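Local coordinates for protein cadherin-23 (PDB 5UZ8) that probably mediates calcium-dependent cell adhesion in the mechanotransduction apparatus of hearing, through extracellular cadherin repeats joined by calcium-binding linkers, at residues T230-N235 with L311-I316; T240-M245 with G277-Q282; S261-G266 with N292-A297; P221-P226 with G307-L312. All blocks are in the same frame, centred on the assembly; numbering follows the deposited sequence. Where two conformers were deposited one is given.

Interaction 1 (T230-N235 with L311-I316)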
loop_
_atom_site.group_PDB
_atom_site.type_symbol
_atom_site.label_atom_id
_atom_site.label_comp_id
_atom_site.label_asym_id
_atom_site.label_seq_id
_atom_site.Cartn_x
_atom_site.Cartn_y
_atom_site.Cartn_z
ATOM N N THR A 230 13.030 54.785 10.338
ATOM C CA THR A 230 11.840 55.612 10.453
ATOM C C THR A 230 12.152 56.893 11.219
ATOM O O THR A 230 13.262 57.062 11.747
ATOM C CB THR A 230 10.683 54.851 11.150
ATOM O OG1 THR A 230 9.488 55.649 11.064
ATOM C CG2 THR A 230 11.015 54.581 12.600
ATOM N N SER A 231 11.174 57.790 11.248
ATOM C CA SER A 231 11.332 59.085 11.906
ATOM C C SER A 231 10.175 59.326 12.811
ATOM O O SER A 231 9.039 58.967 12.494
ATOM C CB SER A 231 11.376 60.243 10.898
ATOM O OG SER A 231 12.525 60.181 10.086
ATOM N N VAL A 232 10.452 60.003 13.910
ATOM C CA VAL A 232 9.440 60.409 14.855
ATOM C C VAL A 232 9.609 61.918 15.041
ATOM O O VAL A 232 10.741 62.400 15.185
ATOM C CB VAL A 232 9.664 59.649 16.196
ATOM C CG1 VAL A 232 8.638 60.012 17.233
ATOM C CG2 VAL A 232 9.618 58.152 15.935
ATOM N N TYR A 233 8.508 62.654 15.093
ATOM C CA TYR A 233 8.590 64.082 15.451
ATOM C C TYR A 233 9.074 64.268 16.890
ATOM O O TYR A 233 8.737 63.482 17.759
ATOM C CB TYR A 233 7.253 64.811 15.246
ATOM C CG TYR A 233 6.931 65.035 13.791
ATOM C CD1 TYR A 233 7.621 65.999 13.047
ATOM C CD2 TYR A 233 5.962 64.265 13.142
ATOM C CE1 TYR A 233 7.347 66.180 11.688
ATOM C CE2 TYR A 233 5.673 64.462 11.795
ATOM C CZ TYR A 233 6.375 65.406 11.081
ATOM O OH TYR A 233 6.079 65.595 9.746
ATOM N N GLU A 234 9.908 65.280 17.109
ATOM C CA GLU A 234 10.276 65.734 18.454
ATOM C C GLU A 234 9.011 66.032 19.275
ATOM O O GLU A 234 7.990 66.411 18.698
ATOM C CB GLU A 234 11.145 67.005 18.374
ATOM C CG GLU A 234 10.471 68.187 17.674
ATOM C CD GLU A 234 11.340 69.440 17.571
ATOM O OE1 GLU A 234 10.869 70.425 16.947
ATOM O OE2 GLU A 234 12.498 69.447 18.059
ATOM N N ASN A 235 9.091 65.857 20.601
ATOM C CA ASN A 235 8.066 66.331 21.557
ATOM C C ASN A 235 6.679 65.734 21.383
ATOM O O ASN A 235 5.676 66.379 21.758
ATOM C CB ASN A 235 7.925 67.872 21.512
ATOM C CG ASN A 235 9.196 68.580 21.848
ATOM O OD1 ASN A 235 9.876 68.202 22.782
ATOM N ND2 ASN A 235 9.518 69.637 21.111
ATOM N N LEU A 311 16.401 48.658 13.682
ATOM C CA LEU A 311 15.425 49.716 13.425
ATOM C C LEU A 311 16.091 51.045 13.794
ATOM O O LEU A 311 16.388 51.278 14.969
ATOM C CB LEU A 311 14.150 49.508 14.237
ATOM C CG LEU A 311 13.107 50.645 14.212
ATOM C CD1 LEU A 311 12.605 50.915 12.808
ATOM C CD2 LEU A 311 11.942 50.378 15.163
ATOM N N LEU A 312 16.384 51.855 12.785
ATOM C CA LEU A 312 16.957 53.181 13.008
ATOM C C LEU A 312 15.791 54.134 13.253
ATOM O O LEU A 312 14.840 54.151 12.478
ATOM C CB LEU A 312 17.757 53.633 11.803
ATOM C CG LEU A 312 18.131 55.111 11.745
ATOM C CD1 LEU A 312 18.843 55.610 13.018
ATOM C CD2 LEU A 312 18.964 55.350 10.491
ATOM N N VAL A 313 15.850 54.899 14.344
ATOM C CA VAL A 313 14.834 55.929 14.597
ATOM C C VAL A 313 15.510 57.280 14.725
ATOM O O VAL A 313 16.366 57.458 15.590
ATOM C CB VAL A 313 14.067 55.656 15.883
ATOM C CG1 VAL A 313 12.964 56.700 16.056
ATOM C CG2 VAL A 313 13.495 54.252 15.876
ATOM N N GLU A 314 15.165 58.204 13.836
ATOM C CA GLU A 314 15.661 59.581 13.917
ATOM C C GLU A 314 14.525 60.482 14.375
ATOM O O GLU A 314 13.350 60.160 14.196
ATOM C CB GLU A 314 16.261 60.059 12.583
ATOM C CG GLU A 314 15.271 60.292 11.445
ATOM C CD GLU A 314 15.850 61.143 10.320
ATOM O OE1 GLU A 314 15.073 61.547 9.416
ATOM O OE2 GLU A 314 17.079 61.407 10.345
ATOM N N VAL A 315 14.874 61.599 14.994
ATOM C CA VAL A 315 13.858 62.487 15.519
ATOM C C VAL A 315 13.901 63.734 14.654
ATOM O O VAL A 315 14.974 64.306 14.463
ATOM C CB VAL A 315 14.092 62.839 17.002
ATOM C CG1 VAL A 315 12.984 63.747 17.511
ATOM C CG2 VAL A 315 14.179 61.571 17.854
ATOM N N ILE A 316 12.757 64.141 14.134
ATOM C CA ILE A 316 12.739 65.284 13.209
ATOM C C ILE A 316 12.066 66.498 13.848
ATOM O O ILE A 316 11.140 66.374 14.667
ATOM C CB ILE A 316 12.101 64.941 11.844
ATOM C CG1 ILE A 316 10.700 64.353 12.017
ATOM C CG2 ILE A 316 13.006 63.973 11.078
ATOM C CD1 ILE A 316 10.076 63.836 10.738
#
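V232 meets V313 on the inward face of a parallel strand pair, V232 CG2 coming within 3.6 Å of V313 CG1. Beside them T230 CG2 approaches L311 CD1 at 4.0 Å. V232, V313 and L311 are buried, and V242 and L293 extend the packing on this tight side. The strand directions differ by 35°, and five N-H...O=C bonds alternate across the pair; the straightest, E234 N to I316 O (2.9 Å, 170°), carries the pairing one residue past strand 227-233.

The face bearing S231, Y233, E314 and I316 is the solvent side, with Y233 exposed and the others partly so. With I316 CG1 between its backbone N and carbonyl carbon (chi1 54°), CD1 reaches over one face of the Y233 ring, 4.1 Å from the centroid and offset toward the rim. A bond from S231 OG to E314 OE1 (3.0 Å) is doubtful, since E314 was deposited in two conformers. An alanine at I316 would remove the CH-pi contact and is likely to set the Y233 ring freer to turn. First and last strands of the repeat pairing in parallel, as here, are characteristic of the Greek-key beta sandwich of cadherin domains.

Interaction 2 (T240-M245 with G277-Q282)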
loop_
_atom_site.group_PDB
_atom_site.type_symbol
_atom_site.label_atom_id
_atom_site.label_comp_id
_atom_site.label_asym_id
_atom_site.label_seq_id
_atom_site.Cartn_x
_atom_site.Cartn_y
_atom_site.Cartn_z
ATOM N N THR A 240 3.197 57.254 21.238
ATOM C CA THR A 240 3.115 57.612 19.824
ATOM C C THR A 240 3.572 56.410 18.977
ATOM O O THR A 240 4.636 55.817 19.229
ATOM C CB THR A 240 3.969 58.867 19.528
ATOM O OG1 THR A 240 3.402 59.975 20.226
ATOM C CG2 THR A 240 4.000 59.201 18.039
ATOM N N SER A 241 2.764 56.036 17.993
ATOM C CA SER A 241 3.153 54.954 17.074
ATOM C C SER A 241 4.363 55.306 16.243
ATOM O O SER A 241 4.461 56.424 15.740
ATOM C CB SER A 241 2.002 54.624 16.157
ATOM O OG SER A 241 1.004 54.008 16.932
ATOM N N VAL A 242 5.269 54.352 16.084
ATOM C CA VAL A 242 6.519 54.557 15.328
ATOM C C VAL A 242 6.494 53.749 14.030
ATOM O O VAL A 242 6.663 54.294 12.918
ATOM C CB VAL A 242 7.730 54.166 16.183
ATOM C CG1 VAL A 242 9.028 54.270 15.393
ATOM C CG2 VAL A 242 7.766 55.030 17.437
ATOM N N ILE A 243 6.271 52.444 14.177
ATOM C CA ILE A 243 6.313 51.522 13.056
ATOM C C ILE A 243 5.731 50.208 13.556
ATOM O O ILE A 243 5.771 49.950 14.775
ATOM C CB ILE A 243 7.777 51.290 12.589
ATOM C CG1 ILE A 243 7.811 50.525 11.267
ATOM C CG2 ILE A 243 8.638 50.624 13.668
ATOM C CD1 ILE A 243 9.196 50.573 10.628
ATOM N N THR A 244 5.170 49.418 12.643
ATOM C CA THR A 244 4.787 48.033 12.957
ATOM C C THR A 244 5.755 47.048 12.318
ATOM O O THR A 244 5.973 47.056 11.089
ATOM C CB THR A 244 3.356 47.746 12.493
ATOM O OG1 THR A 244 2.461 48.595 13.208
ATOM C CG2 THR A 244 2.971 46.282 12.735
ATOM N N MET A 245 6.335 46.210 13.169
ATOM C CA MET A 245 7.351 45.256 12.762
ATOM C C MET A 245 6.651 43.930 12.503
ATOM O O MET A 245 5.702 43.564 13.220
ATOM C CB MET A 245 8.402 45.091 13.854
ATOM C CG MET A 245 9.164 46.369 14.195
ATOM S SD MET A 245 9.941 47.181 12.791
ATOM C CE MET A 245 11.134 45.949 12.282
ATOM N N GLY A 277 3.428 43.628 17.205
ATOM C CA GLY A 277 4.616 44.194 16.578
ATOM C C GLY A 277 4.617 45.708 16.501
ATOM O O GLY A 277 5.531 46.291 15.934
ATOM N N LEU A 278 3.628 46.364 17.091
ATOM C CA LEU A 278 3.596 47.828 17.042
ATOM C C LEU A 278 4.629 48.399 18.007
ATOM O O LEU A 278 4.576 48.121 19.214
ATOM C CB LEU A 278 2.215 48.360 17.414
ATOM C CG LEU A 278 2.076 49.895 17.509
ATOM C CD1 LEU A 278 2.462 50.562 16.196
ATOM C CD2 LEU A 278 0.647 50.289 17.864
ATOM N N VAL A 279 5.526 49.219 17.468
ATOM C CA VAL A 279 6.503 49.961 18.270
ATOM C C VAL A 279 5.929 51.357 18.587
ATOM O O VAL A 279 5.483 52.064 17.667
ATOM C CB VAL A 279 7.839 50.106 17.519
ATOM C CG1 VAL A 279 8.845 50.938 18.315
ATOM C CG2 VAL A 279 8.435 48.726 17.193
ATOM N N THR A 280 5.968 51.728 19.872
ATOM C CA THR A 280 5.595 53.046 20.352
ATOM C C THR A 280 6.704 53.674 21.170
ATOM O O THR A 280 7.613 52.976 21.641
ATOM C CB THR A 280 4.340 52.979 21.234
ATOM O OG1 THR A 280 4.538 51.965 22.224
ATOM C CG2 THR A 280 3.110 52.663 20.382
ATOM N N THR A 281 6.630 54.998 21.331
ATOM C CA THR A 281 7.587 55.722 22.170
ATOM C C THR A 281 7.165 55.532 23.625
ATOM O O THR A 281 5.980 55.323 23.890
ATOM C CB THR A 281 7.601 57.224 21.856
ATOM O OG1 THR A 281 6.276 57.776 22.052
ATOM C CG2 THR A 281 8.071 57.458 20.400
ATOM N N GLN A 282 8.137 55.568 24.546
ATOM C CA GLN A 282 7.841 55.558 26.003
ATOM C C GLN A 282 7.919 56.978 26.587
ATOM O O GLN A 282 7.581 57.196 27.757
ATOM C CB GLN A 282 8.802 54.627 26.780
ATOM C CG GLN A 282 8.571 53.123 26.633
ATOM C CD GLN A 282 9.294 52.291 27.707
ATOM O OE1 GLN A 282 9.231 52.606 28.900
ATOM N NE2 GLN A 282 9.968 51.213 27.287
#
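The carbonyl oxygen of V279 takes the N-H of V242 at 2.8 Å, while V279 N donates to I243 O, also at 2.8 Å. Two successive residues of one strand thus face a single residue of the other: a classic beta bulge. It interrupts the antiparallel pairing of strands 241-244 and 278-281 in the cadherin beta sandwich, in the sheet lying against strands 227-233 and 306-316.

At the bulge two side chains pack on V279: V242 CB approaches V279 CG1, and I243 CG2 lies alongside V279 CB at 4.0 Å, the I243 and V279 side chains pointing the same way. M245 CG adds a third apolar contact, to V279 CG2. On the outward side L278 crosses T244, its CD1 3.6 Å from T244 OG1, and also comes near S241 OG.

Toward the start of strand 241-244, T281 uses both branches of its side chain. With T281 OG1 between its own N and carbonyl carbon (chi1 58°), the hydroxyl accepts T240 N in a bent bond of 3.2 Å, and the methyl CG2 meets V242 CG2 at 3.8 Å. T240 keeps its own hydroxyl for P237 O. Replacing T281 by an alanine would probably leave the T240 amide without its acceptor and V242 CG2 without its methyl neighbour.

At the far end G277 has positive phi, and a CB there would collide with M245 O. M245 N sends a fully straight bond to G277 O (2.9 Å, 180°), yet arrives from above the carbonyl plane, 43° out of it.

Interaction 3 (S261-G266 with N292-A297)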
loop_
_atom_site.group_PDB
_atom_site.type_symbol
_atom_site.label_atom_id
_atom_site.label_comp_id
_atom_site.label_asym_id
_atom_site.label_seq_id
_atom_site.Cartn_x
_atom_site.Cartn_y
_atom_site.Cartn_z
ATOM N N SER A 261 10.122 41.625 20.864
ATOM C CA SER A 261 10.749 42.332 21.950
ATOM C C SER A 261 11.780 43.278 21.343
ATOM O O SER A 261 12.101 43.176 20.138
ATOM C CB SER A 261 11.393 41.353 22.929
ATOM O OG SER A 261 12.341 40.526 22.264
ATOM N N LEU A 262 12.235 44.218 22.157
ATOM C CA LEU A 262 13.337 45.115 21.811
ATOM C C LEU A 262 14.566 44.846 22.671
ATOM O O LEU A 262 14.450 44.486 23.856
ATOM C CB LEU A 262 12.943 46.565 22.050
ATOM C CG LEU A 262 11.714 47.021 21.291
ATOM C CD1 LEU A 262 11.380 48.474 21.610
ATOM C CD2 LEU A 262 11.900 46.815 19.794
ATOM N N GLU A 263 15.726 45.100 22.077
ATOM C CA GLU A 263 17.032 44.941 22.739
ATOM C C GLU A 263 17.939 46.109 22.417
ATOM O O GLU A 263 17.701 46.878 21.466
ATOM C CB GLU A 263 17.704 43.628 22.291
ATOM C CG GLU A 263 17.261 42.411 23.054
ATOM C CD GLU A 263 17.904 41.127 22.535
ATOM O OE1 GLU A 263 18.855 41.196 21.722
ATOM O OE2 GLU A 263 17.444 40.052 22.929
ATOM N N GLY A 264 18.943 46.296 23.271
ATOM C CA GLY A 264 20.013 47.260 23.019
ATOM C C GLY A 264 19.750 48.664 23.525
ATOM O O GLY A 264 18.719 48.900 24.143
ATOM N N PRO A 265 20.666 49.615 23.233
ATOM C CA PRO A 265 20.767 50.942 23.854
ATOM C C PRO A 265 19.558 51.876 23.766
ATOM O O PRO A 265 19.524 52.899 24.450
ATOM C CB PRO A 265 21.976 51.573 23.145
ATOM C CG PRO A 265 22.128 50.779 21.896
ATOM C CD PRO A 265 21.816 49.397 22.339
ATOM N N GLY A 266 18.561 51.547 22.972
ATOM C CA GLY A 266 17.355 52.358 23.003
ATOM C C GLY A 266 16.126 51.681 23.545
ATOM O O GLY A 266 15.033 52.239 23.446
ATOM N N ASN A 292 19.505 53.125 17.270
ATOM C CA ASN A 292 19.500 51.919 16.422
ATOM C C ASN A 292 19.118 50.757 17.325
ATOM O O ASN A 292 19.903 50.234 18.088
ATOM C CB ASN A 292 20.792 51.677 15.636
ATOM C CG ASN A 292 20.551 50.876 14.338
ATOM O OD1 ASN A 292 19.422 50.580 13.976
ATOM N ND2 ASN A 292 21.619 50.539 13.649
ATOM N N LEU A 293 17.839 50.428 17.245
ATOM C CA LEU A 293 17.207 49.425 18.101
ATOM C C LEU A 293 17.366 48.065 17.465
ATOM O O LEU A 293 17.514 47.958 16.218
ATOM C CB LEU A 293 15.724 49.706 18.251
ATOM C CG LEU A 293 15.358 51.105 18.751
ATOM C CD1 LEU A 293 13.844 51.346 18.765
ATOM C CD2 LEU A 293 15.951 51.298 20.116
ATOM N N THR A 294 17.382 47.038 18.302
ATOM C CA THR A 294 17.351 45.675 17.816
ATOM C C THR A 294 15.979 45.112 18.105
ATOM O O THR A 294 15.543 45.123 19.268
ATOM C CB THR A 294 18.416 44.823 18.513
ATOM O OG1 THR A 294 19.698 45.326 18.157
ATOM C CG2 THR A 294 18.325 43.404 18.024
ATOM N N VAL A 295 15.279 44.687 17.059
ATOM C CA VAL A 295 13.921 44.132 17.190
ATOM C C VAL A 295 14.084 42.625 17.082
ATOM O O VAL A 295 14.749 42.138 16.159
ATOM C CB VAL A 295 12.993 44.644 16.084
ATOM C CG1 VAL A 295 11.573 44.123 16.254
ATOM C CG2 VAL A 295 12.969 46.166 16.076
ATOM N N VAL A 296 13.497 41.897 18.018
ATOM C CA VAL A 296 13.635 40.448 18.080
ATOM C C VAL A 296 12.252 39.839 17.914
ATOM O O VAL A 296 11.309 40.314 18.537
ATOM C CB VAL A 296 14.171 40.017 19.449
ATOM C CG1 VAL A 296 14.437 38.515 19.512
ATOM C CG2 VAL A 296 15.401 40.810 19.826
ATOM N N ALA A 297 12.147 38.787 17.087
ATOM C CA ALA A 297 10.935 37.974 16.978
ATOM C C ALA A 297 11.315 36.587 17.458
ATOM O O ALA A 297 12.316 36.061 17.012
ATOM C CB ALA A 297 10.438 37.908 15.538
HETATM O O HOH W 1 11.127 38.313 21.120
HETATM O O HOH W 2 19.918 48.248 19.790
#
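Segments 261-263 and 292-297 run antiparallel, their axes 4.7 Å apart at closest and their directions 143° from each other. S261 and V296 form one hydrogen-bonded pair, E263 and T294 another, and L262 with V295 is the non-hydrogen-bonded pair between them. Of the four backbone bonds, V296 N to S261 O is the straightest (2.8 Å, 172°), whereas T294 N to E263 O stretches to 3.2 Å where the pairing ends.

The two faces differ in chemistry. L262 CD2 lies alongside V295 CG2 at 3.9 Å, and F270 and V272 of the facing sheet extend this apolar side inward. The other face carries S261, E263, T294 and the buried V296. There the E263 chain, extended beyond CG, crosses V296 so that its carboxylate carbon CD sits 3.7 Å from V296 CG2. S261 OG, held between its backbone N and carbonyl carbon (chi1 57°), comes to 3.4 Å from V296 CB; it also reaches a water that makes a weak bond to V296 O.

Past E263 the chain leaves the strand through G264 and P265, and G266 comes back against L293. L293 CD2 touches G266 CA at 3.4 Å, and a CB at G266 would collide with that methyl. A second water bridges the two segments, donating to E263 O and to N292 O, the latter at 2.6 Å.

The chemistry implies a two-sided pairing: apolar branches join it to the sandwich interior, while on the other face a hydroxyl and a carboxylate rest against a valine, and water bridges carbonyl groups at one end, with a weaker water bond at the other.

Interaction 4 (P221-P226 with G307-L312)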
loop_
_atom_site.group_PDB
_atom_site.type_symbol
_atom_site.label_atom_id
_atom_site.label_comp_id
_atom_site.label_asym_id
_atom_site.label_seq_id
_atom_site.Cartn_x
_atom_site.Cartn_y
_atom_site.Cartn_z
ATOM N N PRO A 221 12.413 32.573 12.995
ATOM C CA PRO A 221 11.738 33.789 12.537
ATOM C C PRO A 221 12.646 34.675 11.686
ATOM O O PRO A 221 13.854 34.735 11.951
ATOM C CB PRO A 221 11.393 34.491 13.834
ATOM C CG PRO A 221 11.313 33.397 14.843
ATOM C CD PRO A 221 12.383 32.434 14.463
ATOM N N GLN A 222 12.088 35.299 10.658
ATOM C CA GLN A 222 12.854 36.168 9.746
ATOM C C GLN A 222 12.138 37.448 9.570
ATOM O O GLN A 222 10.915 37.442 9.350
ATOM C CB GLN A 222 12.866 35.679 8.266
ATOM C CG GLN A 222 13.454 34.389 7.953
ATOM C CD GLN A 222 13.344 34.138 6.446
ATOM O OE1 GLN A 222 12.346 33.565 5.955
ATOM N NE2 GLN A 222 14.329 34.622 5.709
ATOM N N PHE A 223 12.909 38.528 9.539
ATOM C CA PHE A 223 12.443 39.785 8.945
ATOM C C PHE A 223 12.864 39.907 7.461
ATOM O O PHE A 223 13.826 39.279 6.991
ATOM C CB PHE A 223 12.987 40.949 9.758
ATOM C CG PHE A 223 12.460 41.005 11.166
ATOM C CD1 PHE A 223 11.299 41.710 11.463
ATOM C CD2 PHE A 223 13.117 40.361 12.196
ATOM C CE1 PHE A 223 10.820 41.788 12.764
ATOM C CE2 PHE A 223 12.648 40.430 13.512
ATOM C CZ PHE A 223 11.490 41.136 13.791
ATOM N N SER A 224 12.162 40.767 6.737
ATOM C CA SER A 224 12.360 40.911 5.286
ATOM C C SER A 224 13.697 41.537 4.895
ATOM O O SER A 224 14.211 41.279 3.806
ATOM C CB SER A 224 11.236 41.751 4.693
ATOM O OG SER A 224 11.283 43.069 5.205
ATOM N N LYS A 225 14.251 42.367 5.779
ATOM C CA LYS A 225 15.553 42.965 5.547
ATOM C C LYS A 225 16.242 43.251 6.877
ATOM O O LYS A 225 15.592 43.239 7.907
ATOM C CB LYS A 225 15.380 44.245 4.707
ATOM C CG LYS A 225 14.502 45.302 5.347
ATOM C CD LYS A 225 14.253 46.470 4.411
ATOM C CE LYS A 225 13.296 47.450 5.051
ATOM N NZ LYS A 225 13.188 48.711 4.284
ATOM N N PRO A 226 17.560 43.487 6.851
ATOM C CA PRO A 226 18.311 43.656 8.074
ATOM C C PRO A 226 18.258 45.049 8.713
ATOM O O PRO A 226 18.749 45.208 9.840
ATOM C CB PRO A 226 19.746 43.307 7.648
ATOM C CG PRO A 226 19.815 43.742 6.211
ATOM C CD PRO A 226 18.447 43.415 5.668
ATOM N N GLY A 307 14.887 35.571 15.554
ATOM C CA GLY A 307 15.447 36.297 14.449
ATOM C C GLY A 307 15.394 37.776 14.830
ATOM O O GLY A 307 14.561 38.180 15.643
ATOM N N THR A 308 16.285 38.569 14.255
ATOM C CA THR A 308 16.335 39.990 14.552
ATOM C C THR A 308 16.411 40.843 13.283
ATOM O O THR A 308 16.683 40.361 12.182
ATOM C CB THR A 308 17.541 40.402 15.436
ATOM O OG1 THR A 308 18.767 40.065 14.786
ATOM C CG2 THR A 308 17.486 39.749 16.810
ATOM N N THR A 309 16.135 42.112 13.483
ATOM C CA THR A 309 16.462 43.143 12.521
ATOM C C THR A 309 16.767 44.411 13.297
ATOM O O THR A 309 16.527 44.474 14.512
ATOM C CB THR A 309 15.318 43.344 11.519
ATOM O OG1 THR A 309 15.736 44.270 10.512
ATOM C CG2 THR A 309 14.076 43.856 12.193
ATOM N N MET A 310 17.357 45.385 12.604
ATOM C CA MET A 310 17.685 46.657 13.220
ATOM C C MET A 310 16.677 47.713 12.780
ATOM O O MET A 310 16.149 47.664 11.660
ATOM C CB MET A 310 19.127 47.071 12.879
ATOM C CG MET A 310 20.191 46.114 13.420
ATOM S SD MET A 310 19.982 45.727 15.173
ATOM C CE MET A 310 21.164 44.404 15.458
ATOM N N LEU A 311 16.401 48.658 13.682
ATOM C CA LEU A 311 15.425 49.716 13.425
ATOM C C LEU A 311 16.091 51.045 13.794
ATOM O O LEU A 311 16.388 51.278 14.969
ATOM C CB LEU A 311 14.150 49.508 14.237
ATOM C CG LEU A 311 13.107 50.645 14.212
ATOM C CD1 LEU A 311 12.605 50.915 12.808
ATOM C CD2 LEU A 311 11.942 50.378 15.163
ATOM N N LEU A 312 16.384 51.855 12.785
ATOM C CA LEU A 312 16.957 53.181 13.008
ATOM C C LEU A 312 15.791 54.134 13.253
ATOM O O LEU A 312 14.840 54.151 12.478
ATOM C CB LEU A 312 17.757 53.633 11.803
ATOM C CG LEU A 312 18.131 55.111 11.745
ATOM C CD1 LEU A 312 18.843 55.610 13.018
ATOM C CD2 LEU A 312 18.964 55.350 10.491
HETATM O O HOH W 3 15.725 38.281 10.577
#
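The entry segment of this cadherin repeat, which follows the calcium-binding linker residues N217, D218 and C219, packs through P221 and F223, and bonds through the backbone of K225 and P226, against strand 306-316 of the beta sandwich. It has no regular strand structure; an aromatic contact, two direct hydrogen bonds and a water bridge make much of the join.

The F223 ring is central. T309 CG2 stands over the middle of one ring face, 3.5 Å from the centroid and 14° off the normal, a CH-pi contact in which the two side chains cross at about a right angle. G307 O lies at the ring edge, in plane, 3.6 Å from F223 CE2. A297 of the neighbouring strand also touches F223.

T309 uses both its branches. Its OG1, anti to the T309 backbone N (chi1 -174°), donates to K225 O at 2.8 Å, in the carbonyl plane and on a lone pair, while CG2 serves the ring. One residue on, M310 N donates to P226 O at 3.1 Å from above the carbonyl plane. A single water joins the backbones as well, accepting from F223 N and donating to T308 O at 2.8 Å.

P221 lies closest to the linker. Here the strand comes so near that a CB on G307 would collide with the proline carbonyl; instead the G307 CA-H points at P221 O, with CA to O at 3.3 Å.

Interactions 1, 3 and 4 share one sheet: 1 and 4 both use strand 306-316, and interaction 3 joins them through strand 290-298, by probable hydrogen bonds from L293 N to L311 O and V295 N to T309 O, each 2.8 Å. Interaction 2 belongs to the opposing sheet. It meets interaction 1, its centre 11 Å away, where T230 CG2 lies 3.4 Å from V242 CG1, and interaction 4 where M245 CE lies 3.6 Å from T309 CG2. Of the four, interaction 4 comes nearest the linker: the P221 side chain is about 5 Å from a calcium ion and about 9 Å from glutathione, whereas the V296 side chain of interaction 3 is about 12 Å from a calcium ion.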